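Long-range contact in N-acetyltransferase (Staphylococcus aureus subsp. aureus, PDB 4M85), which probably transfers an acetyl group from acetyl-coenzyme A to an amine acceptor, as a GNAT-family N-acetyltransferase: residues A[42-47]-A[86-91]. Numbering follows the deposited sequence.
Sequences DAIEKS and KAWELL
Helix 37-49 of this GNAT-fold acetyltransferase packs one flank against the 3-10 turn at 88-90, part of the connection that follows strand 68-77, and the side chains of W88 and L91 fill the interface. No hydrogen bond crosses between 42-47 and 86-91; the contact is apolar, with A43 and S47, one helical turn apart, meeting the six-membered part of the indole obliquely. A43 CB lies 3.8 Å from W88 CH2, and S47 CB comes to 3.6 Å from W88 CZ3. The indole reaches the helix because CG of W88 is anti to the backbone N (chi1 -172°). From within the same segment, L91 CD1 sits over one face of the indole, 3.6 Å above its plane and displaced toward the ring's edge. The same methyl touches the helix backbone, 3.6 Å from S47 CA, while the other branch of L91 rests on the helix backbone, with CD2 3.6 Å from K46 O. L91 therefore packs on the indole and on the helix at once, beside the direct ring-helix contact. The S47 hydroxyl is turned back to its own helix: with OG between the backbone N and the carbonyl carbon (chi1 80°), it lies 2.5 Å from I44 O, a separation too short to take at face value, and is hydrogen-bonded to T55 OG1. Beyond the apolar patch, K46 NZ is hydrogen-bonded to D92 O, just after L91, and makes a salt bridge to the syn lone pair of D42 OD2 at 2.9 Å. Y53 meets the indole edge-to-face, and L93 and P103 also pack on W88, while the I44 side chain packs on V20 and W24, so helix 37-49 is sandwiched between helix 13-26 and the segment leading from helix 81-86 to helix 95-98.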
# COMPACT_ATOMS: atom_id res chain seq x y z
N ASP A 42 -8.58 2.15 -13.52
CA ASP A 42 -7.70 2.47 -14.63
C ASP A 42 -6.53 3.36 -14.17
O ASP A 42 -5.38 3.13 -14.54
CB ASP A 42 -8.47 3.17 -15.74
CG ASP A 42 -7.58 3.59 -16.87
OD1 ASP A 42 -7.08 2.71 -17.59
OD2 ASP A 42 -7.37 4.80 -17.03
N ALA A 43 -6.83 4.38 -13.38
CA ALA A 43 -5.78 5.27 -12.90
C ALA A 43 -4.74 4.56 -12.02
O ALA A 43 -3.53 4.80 -12.18
CB ALA A 43 -6.37 6.45 -12.19
N ILE A 44 -5.20 3.75 -11.07
CA ILE A 44 -4.29 3.04 -10.15
C ILE A 44 -3.46 2.05 -10.94
O ILE A 44 -2.27 1.93 -10.71
CB ILE A 44 -5.05 2.32 -8.99
CG1 ILE A 44 -5.79 3.32 -8.11
CG2 ILE A 44 -4.12 1.54 -8.10
CD1 ILE A 44 -7.01 2.73 -7.42
N GLU A 45 -4.08 1.35 -11.89
CA GLU A 45 -3.39 0.43 -12.75
C GLU A 45 -2.23 1.13 -13.46
O GLU A 45 -1.12 0.61 -13.54
CB GLU A 45 -4.33 -0.13 -13.82
CG GLU A 45 -5.42 -1.08 -13.31
CD GLU A 45 -6.55 -1.26 -14.32
OE1 GLU A 45 -6.37 -0.83 -15.47
OE2 GLU A 45 -7.63 -1.80 -13.96
N LYS A 46 -2.49 2.32 -13.99
CA LYS A 46 -1.44 3.06 -14.68
C LYS A 46 -0.37 3.51 -13.71
O LYS A 46 0.81 3.55 -14.07
CB LYS A 46 -2.04 4.28 -15.42
CG LYS A 46 -2.78 3.92 -16.68
CD LYS A 46 -3.62 5.09 -17.19
CE LYS A 46 -4.11 4.85 -18.61
NZ LYS A 46 -5.34 5.63 -18.89
N SER A 47 -0.79 3.84 -12.47
CA SER A 47 0.13 4.27 -11.41
C SER A 47 1.19 3.20 -11.09
O SER A 47 2.24 3.53 -10.55
CB SER A 47 -0.62 4.65 -10.13
OG SER A 47 -1.03 3.54 -9.32
N LYS A 86 3.86 12.80 -6.21
CA LYS A 86 3.78 13.78 -7.30
C LYS A 86 3.76 13.09 -8.66
O LYS A 86 3.17 13.60 -9.62
CB LYS A 86 4.93 14.77 -7.20
CG LYS A 86 4.81 15.98 -8.10
CD LYS A 86 5.85 17.01 -7.70
CE LYS A 86 5.94 18.19 -8.68
NZ LYS A 86 4.60 18.78 -8.94
N ALA A 87 4.35 11.91 -8.76
CA ALA A 87 4.41 11.19 -10.03
C ALA A 87 3.03 10.81 -10.59
O ALA A 87 2.90 10.54 -11.78
CB ALA A 87 5.30 9.95 -9.93
N TRP A 88 2.00 10.83 -9.74
CA TRP A 88 0.63 10.69 -10.18
C TRP A 88 0.31 11.61 -11.38
O TRP A 88 -0.46 11.23 -12.28
CB TRP A 88 -0.31 10.98 -9.03
CG TRP A 88 -1.75 10.70 -9.32
CD1 TRP A 88 -2.71 11.60 -9.70
CD2 TRP A 88 -2.41 9.45 -9.19
NE1 TRP A 88 -3.93 10.97 -9.82
CE2 TRP A 88 -3.77 9.65 -9.52
CE3 TRP A 88 -2.00 8.17 -8.82
CZ2 TRP A 88 -4.71 8.62 -9.50
CZ3 TRP A 88 -2.92 7.15 -8.81
CH2 TRP A 88 -4.26 7.38 -9.16
N GLU A 89 0.92 12.79 -11.39
CA GLU A 89 0.71 13.77 -12.44
C GLU A 89 1.24 13.38 -13.83
O GLU A 89 0.85 13.97 -14.84
CB GLU A 89 1.30 15.10 -11.99
CG GLU A 89 0.65 15.63 -10.72
CD GLU A 89 1.05 17.06 -10.41
OE1 GLU A 89 2.27 17.39 -10.59
OE2 GLU A 89 0.14 17.84 -10.01
N LEU A 90 2.10 12.36 -13.89
CA LEU A 90 2.63 11.87 -15.16
C LEU A 90 1.78 10.78 -15.80
O LEU A 90 2.15 10.24 -16.84
CB LEU A 90 4.07 11.35 -14.96
CG LEU A 90 5.00 12.36 -14.25
CD1 LEU A 90 6.39 11.79 -13.99
CD2 LEU A 90 5.09 13.63 -15.07
N LEU A 91 0.64 10.44 -15.19
CA LEU A 91 -0.22 9.37 -15.73
C LEU A 91 -1.16 9.93 -16.80
O LEU A 91 -1.46 11.13 -16.80
CB LEU A 91 -1.05 8.72 -14.59
CG LEU A 91 -0.24 8.17 -13.43
CD1 LEU A 91 -1.11 7.57 -12.32
CD2 LEU A 91 0.77 7.14 -13.95